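Local atomic coordinates of Non-structural protein (Porcine reproductive and respiratory syndrome virus, PDB entry 3IFU), a protein that acts as a zinc-binding, papain-like cysteine protease, the Nsp1alpha leader part of the viral polyprotein, and probably suppresses host interferon-beta production. Residues A[15-26]-A[98-106]; A[136-144]-A[154-162]. All coordinates share one frame; numbering follows the deposited sequence.

In the fold
From the N terminus the chain first forms the hairpin of strands 16-18 and 23-25, within the zinc-finger region, and then runs on until helix 94-108 of the protease region packs against it. This is contact 1, which closes a loop of 71 residues and joins the two regions. Contact 2 opens only after contact 1 has closed, so the two follow in series. It closes a short loop of nine residues and pairs the two central strands of a four-stranded antiparallel sheet. The contact centres lie about 17 Å apart without touching. Helix 81-87 packs on both contacts, and both reach the second subunit of the dimer.

Contact 1: A[15-26]-A[98-106]; sequences RVFVAEGQVYCT and MVRVAAEIY. With ZN (zinc ion), chain C.
Arg15 turns CG anti to its carbonyl carbon (chi1 -64°) and runs extended to NE, which carries its methylenes across the Tyr106 ring; Met98, bent at chi2 and chi3, instead folds its thioether toward Phe17. These residues dock the beta-hairpin of the N-terminal zinc finger onto helix 94-108 of the papain-like protease region. Arg15 CD lies over one face of Tyr106 in a CH-pi contact, 3.5 Å from the ring centroid. The guanidinium stands perpendicular to that ring, with one face over Ala103 CA, about one turn before Tyr106 on the helix. Past the arginine methylenes the phenol reaches the hairpin backbone, where Tyr106 OH donates a very short hydrogen bond (2.5 Å) to Val16 O at the ring edge. Trp77 and Tyr51 meet the same ring edge-to-face.

Two turns earlier on the helix, Met98 CE sits over one face of the Phe17 ring, 4.1 Å from its centroid, and SD approaches obliquely, a Met-aromatic contact; Tyr24 CB backs the opposite face. Between these two clusters Thr26 points CG2 at Met98 CG (3.9 Å), while its OG1 rests against Ala102 CB. Next to Thr26, Cys25 binds the zinc ion together with Cys8, Cys10 and Cys28, so this zinc ligand lies in strand 23-25, directly before a residue that touches the helix. The Cys25 SG to zinc bond measures 2.4 Å.

Contact 2: A[136-144]-A[154-162]; sequences PGVGVYANS and GATHVLTNL
Tyr141 and Val158 lie side by side as a non-hydrogen-bonded pair in an antiparallel sheet, the pairing of strands 140-142 and 157-160. Followed outward, Tyr141 CB first meets Ala155 CB at 4.2 Å. With CG anti to the carbonyl carbon (chi1 -68°), the ring then swings over Val158: CD1 comes near Val158 CB and CG2, CE1 and CZ both lie 3.7 Å from Val158 CG2, and OH ends slightly farther from the same methyl. CG2 thus sits over one face of the ring, a CH-pi contact 17° off its normal.

On the other face of the sheet Val140 and Leu159 touch through their CB atoms. Their backbones form a hydrogen-bonded pair, the shorter bond running from Leu159 N to Val140 O (2.8 Å). At the far end Thr156 and His157 both face Ala142 in a classic beta bulge: Ala142 O accepts from Thr156 N and His157 N, which approach from opposite faces of its carbonyl plane.

Beyond the paired strands, Leu162 CD2 packs on Pro136 CG. A water there donates to Pro136 O and Val138 O and accepts from Thr160 OG1 (2.8 Å), a hydroxyl that also accepts from Leu162 N in an ST turn.

Strand 127-130 continues the sheet beside 157-160 and strand 147-148 beside 140-142, while helix 81-87 packs on Val140 through Pro83 and Met87.

Contact 1: A[15-26]-A[98-106]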
# COMPACT_ATOMS: atom_id res chain seq x y z
N ARG A 15 -0.59 -12.24 -17.82
CA ARG A 15 -0.09 -12.59 -16.49
C ARG A 15 -0.85 -12.00 -15.30
O ARG A 15 -1.53 -10.97 -15.39
CB ARG A 15 1.40 -12.24 -16.38
CG ARG A 15 2.26 -13.05 -17.33
CD ARG A 15 3.73 -12.80 -17.11
NE ARG A 15 4.55 -13.41 -18.15
CZ ARG A 15 4.63 -12.96 -19.40
NH1 ARG A 15 5.39 -13.57 -20.28
NH2 ARG A 15 3.94 -11.88 -19.75
N VAL A 16 -0.69 -12.67 -14.17
CA VAL A 16 -1.37 -12.31 -12.94
C VAL A 16 -0.43 -12.05 -11.76
O VAL A 16 0.70 -12.55 -11.73
CB VAL A 16 -2.36 -13.45 -12.57
CG1 VAL A 16 -2.73 -13.37 -11.11
CG2 VAL A 16 -3.61 -13.35 -13.45
N PHE A 17 -0.90 -11.26 -10.80
CA PHE A 17 -0.14 -10.97 -9.59
C PHE A 17 -1.11 -11.01 -8.42
O PHE A 17 -2.32 -10.93 -8.62
CB PHE A 17 0.59 -9.61 -9.69
CG PHE A 17 -0.32 -8.41 -9.71
CD1 PHE A 17 -0.78 -7.83 -8.52
CD2 PHE A 17 -0.67 -7.80 -10.93
CE1 PHE A 17 -1.57 -6.66 -8.55
CE2 PHE A 17 -1.45 -6.64 -10.96
CZ PHE A 17 -1.90 -6.07 -9.77
N VAL A 18 -0.59 -11.15 -7.20
CA VAL A 18 -1.45 -11.20 -6.03
C VAL A 18 -1.15 -10.07 -5.05
O VAL A 18 -0.01 -9.87 -4.63
CB VAL A 18 -1.30 -12.56 -5.31
CG1 VAL A 18 -2.33 -12.70 -4.22
CG2 VAL A 18 -1.44 -13.67 -6.31
N ALA A 19 -2.19 -9.31 -4.70
CA ALA A 19 -2.09 -8.19 -3.76
C ALA A 19 -3.12 -8.48 -2.67
O ALA A 19 -4.30 -8.72 -2.96
CB ALA A 19 -2.41 -6.87 -4.45
N GLU A 20 -2.67 -8.47 -1.42
CA GLU A 20 -3.53 -8.82 -0.30
C GLU A 20 -4.26 -10.11 -0.70
O GLU A 20 -3.61 -11.09 -1.04
CB GLU A 20 -4.50 -7.67 0.01
CG GLU A 20 -3.77 -6.43 0.55
CD GLU A 20 -4.61 -5.60 1.51
OE1 GLU A 20 -5.13 -6.17 2.49
OE2 GLU A 20 -4.72 -4.37 1.31
N GLY A 21 -5.58 -10.13 -0.67
CA GLY A 21 -6.24 -11.37 -1.05
C GLY A 21 -6.37 -11.59 -2.55
O GLY A 21 -6.04 -12.66 -3.05
N GLN A 22 -6.84 -10.55 -3.24
CA GLN A 22 -7.08 -10.54 -4.68
C GLN A 22 -5.98 -10.91 -5.68
O GLN A 22 -4.81 -10.59 -5.52
CB GLN A 22 -7.61 -9.17 -5.12
CG GLN A 22 -9.11 -8.98 -4.99
CD GLN A 22 -9.91 -10.01 -5.75
OE1 GLN A 22 -9.60 -10.34 -6.91
NE2 GLN A 22 -10.95 -10.54 -5.10
N VAL A 23 -6.44 -11.56 -6.73
CA VAL A 23 -5.62 -11.97 -7.85
C VAL A 23 -5.95 -10.85 -8.84
O VAL A 23 -7.12 -10.58 -9.11
CB VAL A 23 -6.10 -13.33 -8.41
CG1 VAL A 23 -5.38 -13.68 -9.68
CG2 VAL A 23 -5.87 -14.41 -7.37
N TYR A 24 -4.93 -10.17 -9.35
CA TYR A 24 -5.14 -9.07 -10.29
C TYR A 24 -4.44 -9.35 -11.60
O TYR A 24 -3.48 -10.11 -11.65
CB TYR A 24 -4.61 -7.74 -9.75
CG TYR A 24 -5.33 -7.14 -8.55
CD1 TYR A 24 -4.93 -7.44 -7.24
CD2 TYR A 24 -6.38 -6.25 -8.72
CE1 TYR A 24 -5.55 -6.84 -6.15
CE2 TYR A 24 -7.02 -5.65 -7.63
CZ TYR A 24 -6.60 -5.95 -6.35
OH TYR A 24 -7.22 -5.34 -5.29
N CYS A 25 -4.91 -8.71 -12.66
CA CYS A 25 -4.32 -8.86 -13.98
C CYS A 25 -3.16 -7.89 -14.14
O CYS A 25 -3.26 -6.72 -13.77
CB CYS A 25 -5.36 -8.59 -15.06
SG CYS A 25 -4.65 -8.43 -16.71
N THR A 26 -2.06 -8.38 -14.68
CA THR A 26 -0.87 -7.57 -14.90
C THR A 26 -1.09 -6.49 -15.96
O THR A 26 -0.47 -5.43 -15.93
CB THR A 26 0.31 -8.48 -15.32
OG1 THR A 26 0.83 -9.15 -14.17
CG2 THR A 26 1.41 -7.68 -15.97
N MET A 98 5.31 -2.49 -14.32
CA MET A 98 4.55 -3.67 -13.90
C MET A 98 4.75 -4.81 -14.89
O MET A 98 5.01 -5.95 -14.50
CB MET A 98 3.06 -3.33 -13.80
CG MET A 98 2.11 -4.54 -13.70
SD MET A 98 2.43 -5.75 -12.37
CE MET A 98 2.04 -4.83 -10.91
N VAL A 99 4.66 -4.48 -16.17
CA VAL A 99 4.82 -5.45 -17.24
C VAL A 99 6.22 -6.08 -17.31
O VAL A 99 6.35 -7.29 -17.56
CB VAL A 99 4.45 -4.81 -18.59
CG1 VAL A 99 4.72 -5.77 -19.72
CG2 VAL A 99 2.99 -4.39 -18.58
N ARG A 100 7.27 -5.29 -17.09
CA ARG A 100 8.65 -5.79 -17.14
C ARG A 100 8.98 -6.62 -15.90
O ARG A 100 9.70 -7.61 -15.98
CB ARG A 100 9.64 -4.63 -17.23
CG ARG A 100 9.37 -3.66 -18.38
CD ARG A 100 9.83 -4.22 -19.70
NE ARG A 100 11.28 -4.35 -19.76
CZ ARG A 100 11.94 -4.87 -20.80
NH1 ARG A 100 11.27 -5.29 -21.85
NH2 ARG A 100 13.26 -4.96 -20.77
N VAL A 101 8.45 -6.20 -14.75
CA VAL A 101 8.67 -6.90 -13.48
C VAL A 101 8.02 -8.29 -13.48
O VAL A 101 8.62 -9.26 -13.02
CB VAL A 101 8.11 -6.08 -12.31
CG1 VAL A 101 8.12 -6.91 -11.04
CG2 VAL A 101 8.93 -4.83 -12.13
N ALA A 102 6.79 -8.38 -13.99
CA ALA A 102 6.08 -9.66 -14.04
C ALA A 102 6.81 -10.62 -14.97
O ALA A 102 7.12 -11.75 -14.59
CB ALA A 102 4.65 -9.44 -14.53
N ALA A 103 7.12 -10.15 -16.18
CA ALA A 103 7.82 -10.96 -17.18
C ALA A 103 9.12 -11.53 -16.64
O ALA A 103 9.42 -12.71 -16.84
CB ALA A 103 8.09 -10.12 -18.44
N GLU A 104 9.91 -10.70 -15.96
CA GLU A 104 11.17 -11.14 -15.39
C GLU A 104 10.96 -12.26 -14.38
O GLU A 104 11.52 -13.34 -14.49
CB GLU A 104 11.90 -9.99 -14.69
CG GLU A 104 12.74 -9.12 -15.59
CD GLU A 104 13.88 -9.89 -16.26
OE1 GLU A 104 14.37 -10.89 -15.68
OE2 GLU A 104 14.30 -9.48 -17.36
N ILE A 105 10.12 -11.99 -13.38
CA ILE A 105 9.83 -12.94 -12.32
C ILE A 105 9.19 -14.23 -12.85
O ILE A 105 9.64 -15.33 -12.51
CB ILE A 105 8.95 -12.27 -11.22
CG1 ILE A 105 9.77 -11.17 -10.52
CG2 ILE A 105 8.47 -13.29 -10.21
CD1 ILE A 105 9.03 -10.40 -9.46
N TYR A 106 8.17 -14.10 -13.70
CA TYR A 106 7.53 -15.27 -14.28
C TYR A 106 8.56 -16.15 -14.99
O TYR A 106 8.55 -17.37 -14.85
CB TYR A 106 6.46 -14.86 -15.30
CG TYR A 106 5.07 -14.76 -14.73
CD1 TYR A 106 4.77 -13.80 -13.76
CD2 TYR A 106 4.06 -15.61 -15.16
CE1 TYR A 106 3.49 -13.70 -13.24
CE2 TYR A 106 2.78 -15.52 -14.65
CZ TYR A 106 2.50 -14.56 -13.69
OH TYR A 106 1.24 -14.48 -13.14
ZN ZN C . -6.75 -7.65 -17.67

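Contact 2: A[136-144]-A[154-162]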
# COMPACT_ATOMS: atom_id res chain seq x y z
N PRO A 136 4.22 1.00 7.43
CA PRO A 136 3.07 1.42 6.62
C PRO A 136 3.33 1.28 5.12
O PRO A 136 4.48 1.22 4.68
CB PRO A 136 2.89 2.87 7.04
CG PRO A 136 4.32 3.32 7.20
CD PRO A 136 4.96 2.17 7.95
N GLY A 137 2.25 1.22 4.35
CA GLY A 137 2.37 1.13 2.91
C GLY A 137 2.75 -0.21 2.32
O GLY A 137 2.71 -1.24 2.99
N VAL A 138 3.14 -0.17 1.05
CA VAL A 138 3.51 -1.35 0.30
C VAL A 138 4.91 -1.87 0.60
O VAL A 138 5.82 -1.10 0.93
CB VAL A 138 3.42 -1.07 -1.21
CG1 VAL A 138 1.98 -0.73 -1.59
CG2 VAL A 138 4.35 0.08 -1.56
N GLY A 139 5.08 -3.18 0.50
CA GLY A 139 6.38 -3.76 0.76
C GLY A 139 6.41 -5.25 0.52
O GLY A 139 5.39 -5.89 0.25
N VAL A 140 7.61 -5.80 0.58
CA VAL A 140 7.77 -7.23 0.41
C VAL A 140 8.34 -7.74 1.71
O VAL A 140 9.41 -7.34 2.13
CB VAL A 140 8.74 -7.55 -0.75
CG1 VAL A 140 8.85 -9.06 -0.94
CG2 VAL A 140 8.25 -6.90 -2.04
N TYR A 141 7.57 -8.59 2.38
CA TYR A 141 8.00 -9.18 3.64
C TYR A 141 8.62 -10.50 3.28
O TYR A 141 8.18 -11.15 2.35
CB TYR A 141 6.80 -9.36 4.56
CG TYR A 141 6.26 -8.02 5.00
CD1 TYR A 141 6.59 -7.50 6.25
CD2 TYR A 141 5.48 -7.24 4.14
CE1 TYR A 141 6.17 -6.23 6.62
CE2 TYR A 141 5.06 -5.97 4.51
CZ TYR A 141 5.41 -5.46 5.75
OH TYR A 141 5.02 -4.20 6.12
N ALA A 142 9.66 -10.90 4.01
CA ALA A 142 10.32 -12.14 3.67
C ALA A 142 11.17 -12.75 4.76
O ALA A 142 11.41 -12.15 5.81
CB ALA A 142 11.18 -11.92 2.43
N ASN A 143 11.62 -13.97 4.49
CA ASN A 143 12.53 -14.71 5.35
C ASN A 143 13.43 -15.44 4.37
O ASN A 143 13.55 -15.00 3.23
CB ASN A 143 11.79 -15.66 6.32
CG ASN A 143 10.94 -16.72 5.63
OD1 ASN A 143 10.12 -17.37 6.28
ND2 ASN A 143 11.15 -16.92 4.34
N SER A 144 14.05 -16.54 4.78
CA SER A 144 14.97 -17.25 3.89
C SER A 144 14.34 -18.15 2.82
O SER A 144 15.05 -18.66 1.94
CB SER A 144 15.97 -18.06 4.72
OG SER A 144 15.31 -19.03 5.52
N GLY A 154 6.90 -15.53 10.85
CA GLY A 154 8.16 -16.03 10.33
C GLY A 154 8.97 -14.98 9.60
O GLY A 154 10.20 -14.99 9.68
N ALA A 155 8.31 -14.06 8.89
CA ALA A 155 9.03 -13.01 8.16
C ALA A 155 10.06 -12.33 9.06
O ALA A 155 9.79 -12.05 10.23
CB ALA A 155 8.04 -11.99 7.61
N THR A 156 11.24 -12.06 8.51
CA THR A 156 12.31 -11.42 9.27
C THR A 156 12.76 -10.11 8.65
O THR A 156 13.41 -9.30 9.30
CB THR A 156 13.54 -12.35 9.37
OG1 THR A 156 14.15 -12.46 8.08
CG2 THR A 156 13.14 -13.74 9.84
N HIS A 157 12.43 -9.91 7.38
CA HIS A 157 12.83 -8.69 6.69
C HIS A 157 11.75 -8.07 5.83
O HIS A 157 10.84 -8.76 5.36
CB HIS A 157 14.06 -8.97 5.83
CG HIS A 157 15.26 -9.38 6.63
ND1 HIS A 157 16.04 -8.46 7.31
CD2 HIS A 157 15.77 -10.60 6.92
CE1 HIS A 157 16.96 -9.11 8.00
NE2 HIS A 157 16.82 -10.40 7.78
N VAL A 158 11.84 -6.76 5.64
CA VAL A 158 10.88 -6.05 4.81
C VAL A 158 11.63 -5.16 3.83
O VAL A 158 12.52 -4.41 4.22
CB VAL A 158 9.92 -5.20 5.66
CG1 VAL A 158 10.70 -4.18 6.47
CG2 VAL A 158 8.89 -4.52 4.76
N LEU A 159 11.26 -5.27 2.56
CA LEU A 159 11.87 -4.48 1.50
C LEU A 159 10.99 -3.27 1.24
O LEU A 159 9.82 -3.41 0.85
CB LEU A 159 11.97 -5.34 0.23
CG LEU A 159 12.50 -4.70 -1.05
CD1 LEU A 159 13.96 -4.31 -0.89
CD2 LEU A 159 12.34 -5.68 -2.21
N THR A 160 11.52 -2.08 1.46
CA THR A 160 10.73 -0.88 1.23
C THR A 160 11.56 0.29 0.73
O THR A 160 12.77 0.36 0.94
CB THR A 160 9.99 -0.45 2.51
OG1 THR A 160 9.13 0.65 2.23
CG2 THR A 160 10.99 -0.05 3.59
N ASN A 161 10.89 1.22 0.05
CA ASN A 161 11.56 2.40 -0.47
C ASN A 161 11.28 3.56 0.46
O ASN A 161 11.64 4.69 0.19
CB ASN A 161 11.07 2.72 -1.89
CG ASN A 161 9.59 3.07 -1.94
OD1 ASN A 161 9.09 3.53 -2.96
ND2 ASN A 161 8.88 2.85 -0.83
N LEU A 162 10.63 3.25 1.57
CA LEU A 162 10.28 4.24 2.58
C LEU A 162 11.52 4.59 3.42
O LEU A 162 12.29 3.71 3.80
CB LEU A 162 9.18 3.65 3.47
CG LEU A 162 8.01 4.46 4.02
CD1 LEU A 162 7.36 5.29 2.93
CD2 LEU A 162 7.00 3.49 4.61
O HOH W 1 6.40 0.58 2.65